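Local coordinates for protein putative tagatose-6-phosphate ketose/aldose isomerase (Escherichia coli, PDB 3C3J) that belongs to the SIS-domain family and carries two related alpha/beta domains in each chain of a two-chain assembly, at residues A[39-42]-A[43-47]; A[291-294]-A[295-298]. All coordinates share one frame; numbering follows the deposited sequence.

In the fold
Contact 1 comes first along the chain, near the C-terminal end of the long helix 23-49, just ahead of strand 55-59, which belongs to the parallel sheet of the first SIS domain. Contact 2 lies in helix 288-302, the crossover between strands 276-281 and 307-312 of the second parallel sheet. Their centres are 44 Å apart, on opposite sides of the chain's centre, and the nearest atoms stay about 30 Å from each other, so each is a separate piece of helix with its own surroundings. Contact 1 is partly buried within its own chain, against helix 174-187. Contact 2 is buried and also meets the second subunit of the assembly.

Contact 1 (A[39-42]-A[43-47]); sequences SALN and NFLEP
S39 accepts the N-H of N43 on its carbonyl O, 2.9 Å from N43 N, and the amide of N43 folds back beside that same oxygen: N43 CG lies 3.1 Å from S39 O. The first torsion of N43 (chi1 -71°) brings the amide there by setting CG beside its own backbone N. At the next residue, A40 O receives F44 N at 3.1 Å, and the methyl of A40 rests on F157. L41 O takes L45 N at 2.8 Å and a second, weak bond from F44 N. The L41 and L45 side chains run alongside each other in the same direction, CD2 of L41 being 4.2 Å from CD1 of L45; L41 reaches F157, whereas L45 packs on V186 and F187 of helix 174-187. N42 closes the series by holding E46 N at 2.9 Å from its carbonyl O. Farther out along the side chains, the amide and the E46 carboxylate stack, planes 9° apart, with OE2 of E46 3.8 Å from N42 CG. The amide oxygen, N42 OD1, is hydrogen-bonded to R38 NE, which limits how the amide can turn. The chemistry divides this helix: L41 and L45 pack on F157 and helix 174-187, while the neighbouring face carries an arginine-held amide overlapped by the OE2 end of a nearly parallel carboxylate.

Contact 2 (A[291-294]-A[295-298]); sequences YDLD and LLAE
The Y291 ring and the carboxylates of D292 and E298 all turn to partners beyond this stretch, D294 packs on R265 and on H380 of the second subunit, and what joins Y291 to L295 is backbone: L295 N gives its hydrogen to Y291 O at 3.1 Å. The Y291 ring makes edge-to-face contacts with Y287 and with H380 of the second subunit, whose I378 also packs on it. Its hydroxyl is hydrogen-bonded to Y287 OH and to H380 N of that subunit. Both carboxylate oxygens of D292 are engaged, OD1 by S232 OG and OD2 by S283 N. E298, extended beyond CG, ends in two salt bridges, OE2 to K269 NZ and OE1 to R265 NE.

Between the segments the apolar meeting is L293 with L296. Their branches slant across one another, CD2 of L293 lying 4.1 Å from CD2 of L296. L296 has CG anti to its backbone N (chi1 -175°) and L293 has CG beside the N (chi1 -69°); with these torsions the two CD2 methyls meet. The methyl of A297 sits 3.4 Å from L293 O, the oxygen that accepts A297 N at 2.9 Å. L296 N bonds to D292 O and E298 N to D294 O, completing a regular helical run.

L296 thus packs the crossover helix on V308 and A310 of strand 307-312, and L293 and L296 pack it on V319 of helix 317-320, whereas Y291, through ring and hydroxyl, together with D294 and E298, meets the second subunit. With two basic partners, the buried E298 carboxylate is probably ionised.

Contact 1 (A[39-42]-A[43-47])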
ATOM      1  N   SER A  39     -27.551  -9.748 -19.307  1.00 22.93           N
ATOM      2  CA  SER A  39     -28.214 -11.005 -18.953  1.00 23.83           C
ATOM      3  C   SER A  39     -27.204 -12.183 -18.967  1.00 23.54           C
ATOM      4  O   SER A  39     -27.254 -13.048 -18.093  1.00 24.42           O
ATOM      5  CB  SER A  39     -29.452 -11.227 -19.815  1.00 24.71           C
ATOM      6  OG  SER A  39     -29.100 -11.783 -21.048  1.00 27.40           O
ATOM      7  N   ALA A  40     -26.268 -12.169 -19.910  1.00 22.60           N
ATOM      8  CA  ALA A  40     -25.114 -13.087 -19.913  1.00 23.08           C
ATOM      9  C   ALA A  40     -24.228 -12.950 -18.649  1.00 22.87           C
ATOM     10  O   ALA A  40     -23.845 -13.965 -18.011  1.00 23.34           O
ATOM     11  CB  ALA A  40     -24.271 -12.850 -21.154  1.00 22.75           C
ATOM     12  N   LEU A  41     -23.900 -11.707 -18.296  1.00 22.64           N
ATOM     13  CA  LEU A  41     -23.160 -11.420 -17.065  1.00 22.33           C
ATOM     14  C   LEU A  41     -23.873 -11.988 -15.869  1.00 22.04           C
ATOM     15  O   LEU A  41     -23.263 -12.648 -15.019  1.00 21.64           O
ATOM     16  CB  LEU A  41     -23.014  -9.925 -16.844  1.00 22.01           C
ATOM     17  CG  LEU A  41     -21.779  -9.272 -17.412  1.00 23.17           C
ATOM     18  CD1 LEU A  41     -21.962  -7.760 -17.348  1.00 22.17           C
ATOM     19  CD2 LEU A  41     -20.513  -9.773 -16.648  1.00 22.00           C
ATOM     20  N   ASN A  42     -25.160 -11.681 -15.774  1.00 22.19           N
ATOM     21  CA  ASN A  42     -25.961 -12.107 -14.641  1.00 23.23           C
ATOM     22  C   ASN A  42     -26.038 -13.628 -14.561  1.00 22.81           C
ATOM     23  O   ASN A  42     -25.964 -14.179 -13.472  1.00 22.89           O
ATOM     24  CB  ASN A  42     -27.373 -11.497 -14.685  1.00 23.64           C
ATOM     25  CG  ASN A  42     -27.385 -10.007 -14.424  1.00 25.85           C
ATOM     26  OD1 ASN A  42     -26.357  -9.396 -14.106  1.00 28.91           O
ATOM     27  ND2 ASN A  42     -28.562  -9.405 -14.559  1.00 28.66           N
ATOM     28  N   ASN A  43     -26.153 -14.306 -15.702  1.00 23.01           N
ATOM     29  CA  ASN A  43     -26.160 -15.774 -15.718  1.00 23.60           C
ATOM     30  C   ASN A  43     -24.862 -16.371 -15.179  1.00 22.81           C
ATOM     31  O   ASN A  43     -24.858 -17.434 -14.560  1.00 22.51           O
ATOM     32  CB  ASN A  43     -26.373 -16.305 -17.132  1.00 24.36           C
ATOM     33  CG  ASN A  43     -27.787 -16.084 -17.629  1.00 27.47           C
ATOM     34  OD1 ASN A  43     -28.665 -15.647 -16.876  1.00 32.17           O
ATOM     35  ND2 ASN A  43     -28.017 -16.387 -18.914  1.00 31.58           N
ATOM     36  N   PHE A  44     -23.755 -15.701 -15.467  1.00 21.99           N
ATOM     37  CA  PHE A  44     -22.452 -16.165 -15.023  1.00 21.65           C
ATOM     38  C   PHE A  44     -22.274 -15.867 -13.542  1.00 21.41           C
ATOM     39  O   PHE A  44     -21.839 -16.734 -12.776  1.00 21.08           O
ATOM     40  CB  PHE A  44     -21.344 -15.497 -15.824  1.00 22.03           C
ATOM     41  CG  PHE A  44     -19.965 -15.853 -15.347  1.00 22.33           C
ATOM     42  CD1 PHE A  44     -19.487 -17.139 -15.480  1.00 22.53           C
ATOM     43  CD2 PHE A  44     -19.166 -14.908 -14.739  1.00 21.99           C
ATOM     44  CE1 PHE A  44     -18.204 -17.457 -15.030  1.00 22.68           C
ATOM     45  CE2 PHE A  44     -17.911 -15.218 -14.284  1.00 22.47           C
ATOM     46  CZ  PHE A  44     -17.422 -16.488 -14.439  1.00 22.60           C
ATOM     47  N   LEU A  45     -22.606 -14.643 -13.145  1.00 20.26           N
ATOM     48  CA  LEU A  45     -22.203 -14.143 -11.827  1.00 21.27           C
ATOM     49  C   LEU A  45     -23.164 -14.502 -10.710  1.00 21.94           C
ATOM     50  O   LEU A  45     -22.731 -14.730  -9.577  1.00 21.47           O
ATOM     51  CB  LEU A  45     -22.021 -12.622 -11.831  1.00 21.29           C
ATOM     52  CG  LEU A  45     -20.808 -12.049 -12.528  1.00 20.06           C
ATOM     53  CD1 LEU A  45     -20.957 -10.517 -12.578  1.00 20.24           C
ATOM     54  CD2 LEU A  45     -19.502 -12.455 -11.822  1.00 20.02           C
ATOM     55  N   GLU A  46     -24.465 -14.517 -10.996  1.00 23.38           N
ATOM     56  CA  GLU A  46     -25.448 -14.686  -9.926  1.00 25.92           C
ATOM     57  C   GLU A  46     -25.262 -16.000  -9.159  1.00 24.92           C
ATOM     58  O   GLU A  46     -25.334 -15.989  -7.938  1.00 25.42           O
ATOM     59  CB  GLU A  46     -26.901 -14.472 -10.421  1.00 26.47           C
ATOM     60  CG  GLU A  46     -27.176 -12.957 -10.768  1.00 29.91           C
ATOM     61  CD  GLU A  46     -28.613 -12.603 -11.225  1.00 30.62           C
ATOM     62  OE1 GLU A  46     -29.414 -13.518 -11.568  1.00 38.54           O
ATOM     63  OE2 GLU A  46     -28.926 -11.379 -11.254  1.00 37.68           O
ATOM     64  N   PRO A  47     -24.990 -17.118  -9.853  1.00 25.09           N
ATOM     65  CA  PRO A  47     -24.746 -18.363  -9.109  1.00 24.57           C
ATOM     66  C   PRO A  47     -23.495 -18.317  -8.236  1.00 24.17           C
ATOM     67  O   PRO A  47     -23.437 -19.021  -7.214  1.00 24.46           O
ATOM     68  CB  PRO A  47     -24.583 -19.423 -10.204  1.00 24.78           C
ATOM     69  CG  PRO A  47     -25.157 -18.798 -11.434  1.00 25.97           C
ATOM     70  CD  PRO A  47     -24.933 -17.335 -11.308  1.00 25.52           C
TER

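Contact 2 (A[291-294]-A[295-298])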
ATOM      1  N   TYR A 291     -11.558  15.018   8.168  1.00 15.03           N
ATOM      2  CA  TYR A 291     -10.174  14.670   8.392  1.00 15.15           C
ATOM      3  C   TYR A 291      -9.279  15.250   7.306  1.00 15.24           C
ATOM      4  O   TYR A 291      -8.175  15.715   7.587  1.00 14.85           O
ATOM      5  CB  TYR A 291     -10.020  13.147   8.469  1.00 15.03           C
ATOM      6  CG  TYR A 291     -10.679  12.548   9.705  1.00 15.10           C
ATOM      7  CD1 TYR A 291      -9.984  12.436  10.897  1.00 15.33           C
ATOM      8  CD2 TYR A 291     -12.000  12.124   9.673  1.00 14.66           C
ATOM      9  CE1 TYR A 291     -10.579  11.902  12.022  1.00 14.63           C
ATOM     10  CE2 TYR A 291     -12.611  11.606  10.782  1.00 15.08           C
ATOM     11  CZ  TYR A 291     -11.900  11.497  11.959  1.00 15.12           C
ATOM     12  OH  TYR A 291     -12.499  10.967  13.066  1.00 16.49           O
ATOM     13  N   ASP A 292      -9.751  15.184   6.062  1.00 15.82           N
ATOM     14  CA  ASP A 292      -9.037  15.793   4.921  1.00 15.63           C
ATOM     15  C   ASP A 292      -8.829  17.285   5.123  1.00 15.91           C
ATOM     16  O   ASP A 292      -7.735  17.801   4.901  1.00 15.49           O
ATOM     17  CB  ASP A 292      -9.773  15.574   3.610  1.00 15.47           C
ATOM     18  CG  ASP A 292      -9.896  14.088   3.236  1.00 16.44           C
ATOM     19  OD1 ASP A 292      -9.176  13.251   3.814  1.00 14.66           O
ATOM     20  OD2 ASP A 292     -10.730  13.777   2.370  1.00 17.33           O
ATOM     21  N   LEU A 293      -9.872  17.969   5.566  1.00 16.44           N
ATOM     22  CA  LEU A 293      -9.790  19.406   5.753  1.00 16.92           C
ATOM     23  C   LEU A 293      -8.922  19.810   6.971  1.00 16.90           C
ATOM     24  O   LEU A 293      -8.232  20.817   6.913  1.00 16.44           O
ATOM     25  CB  LEU A 293     -11.194  19.988   5.835  1.00 17.36           C
ATOM     26  CG  LEU A 293     -12.027  19.965   4.556  1.00 18.15           C
ATOM     27  CD1 LEU A 293     -13.351  20.639   4.845  1.00 21.30           C
ATOM     28  CD2 LEU A 293     -11.318  20.687   3.399  1.00 20.97           C
ATOM     29  N   ASP A 294      -8.932  19.036   8.053  1.00 16.81           N
ATOM     30  CA  ASP A 294      -7.999  19.271   9.165  1.00 17.13           C
ATOM     31  C   ASP A 294      -6.538  19.138   8.757  1.00 17.25           C
ATOM     32  O   ASP A 294      -5.711  19.944   9.163  1.00 17.11           O
ATOM     33  CB  ASP A 294      -8.249  18.296  10.295  1.00 17.91           C
ATOM     34  CG  ASP A 294      -9.534  18.553  10.995  1.00 19.75           C
ATOM     35  OD1 ASP A 294     -10.105  19.666  10.844  1.00 21.79           O
ATOM     36  OD2 ASP A 294      -9.954  17.627  11.715  1.00 23.40           O
ATOM     37  N   LEU A 295      -6.227  18.128   7.956  1.00 16.32           N
ATOM     38  CA  LEU A 295      -4.883  17.983   7.419  1.00 16.77           C
ATOM     39  C   LEU A 295      -4.511  19.134   6.442  1.00 16.41           C
ATOM     40  O   LEU A 295      -3.403  19.692   6.504  1.00 15.91           O
ATOM     41  CB  LEU A 295      -4.658  16.602   6.750  1.00 16.90           C
ATOM     42  CG  LEU A 295      -3.191  16.743   6.266  1.00 18.90           C
ATOM     43  CD1 LEU A 295      -2.159  16.204   7.210  1.00 17.70           C
ATOM     44  CD2 LEU A 295      -2.949  16.386   4.817  1.00 19.43           C
ATOM     45  N   LEU A 296      -5.435  19.488   5.549  1.00 16.18           N
ATOM     46  CA  LEU A 296      -5.224  20.630   4.659  1.00 16.92           C
ATOM     47  C   LEU A 296      -4.892  21.894   5.471  1.00 16.91           C
ATOM     48  O   LEU A 296      -3.936  22.607   5.177  1.00 16.67           O
ATOM     49  CB  LEU A 296      -6.468  20.874   3.827  1.00 16.77           C
ATOM     50  CG  LEU A 296      -6.402  21.956   2.755  1.00 17.07           C
ATOM     51  CD1 LEU A 296      -5.197  21.699   1.840  1.00 16.35           C
ATOM     52  CD2 LEU A 296      -7.734  21.949   1.989  1.00 16.81           C
ATOM     53  N   ALA A 297      -5.683  22.137   6.504  1.00 17.69           N
ATOM     54  CA  ALA A 297      -5.455  23.301   7.392  1.00 17.68           C
ATOM     55  C   ALA A 297      -4.042  23.301   7.979  1.00 18.17           C
ATOM     56  O   ALA A 297      -3.367  24.339   8.054  1.00 17.78           O
ATOM     57  CB  ALA A 297      -6.489  23.318   8.508  1.00 18.10           C
ATOM     58  N   GLU A 298      -3.599  22.134   8.412  1.00 18.20           N
ATOM     59  CA  GLU A 298      -2.271  21.974   8.968  1.00 19.06           C
ATOM     60  C   GLU A 298      -1.178  22.251   7.929  1.00 18.61           C
ATOM     61  O   GLU A 298      -0.216  22.969   8.219  1.00 18.29           O
ATOM     62  CB  GLU A 298      -2.129  20.556   9.545  1.00 18.74           C
ATOM     63  CG  GLU A 298      -0.747  20.172  10.080  1.00 19.72           C
ATOM     64  CD  GLU A 298      -0.740  18.784  10.718  1.00 21.44           C
ATOM     65  OE1 GLU A 298      -1.767  18.412  11.356  1.00 22.40           O
ATOM     66  OE2 GLU A 298       0.284  18.071  10.558  1.00 26.05           O
TER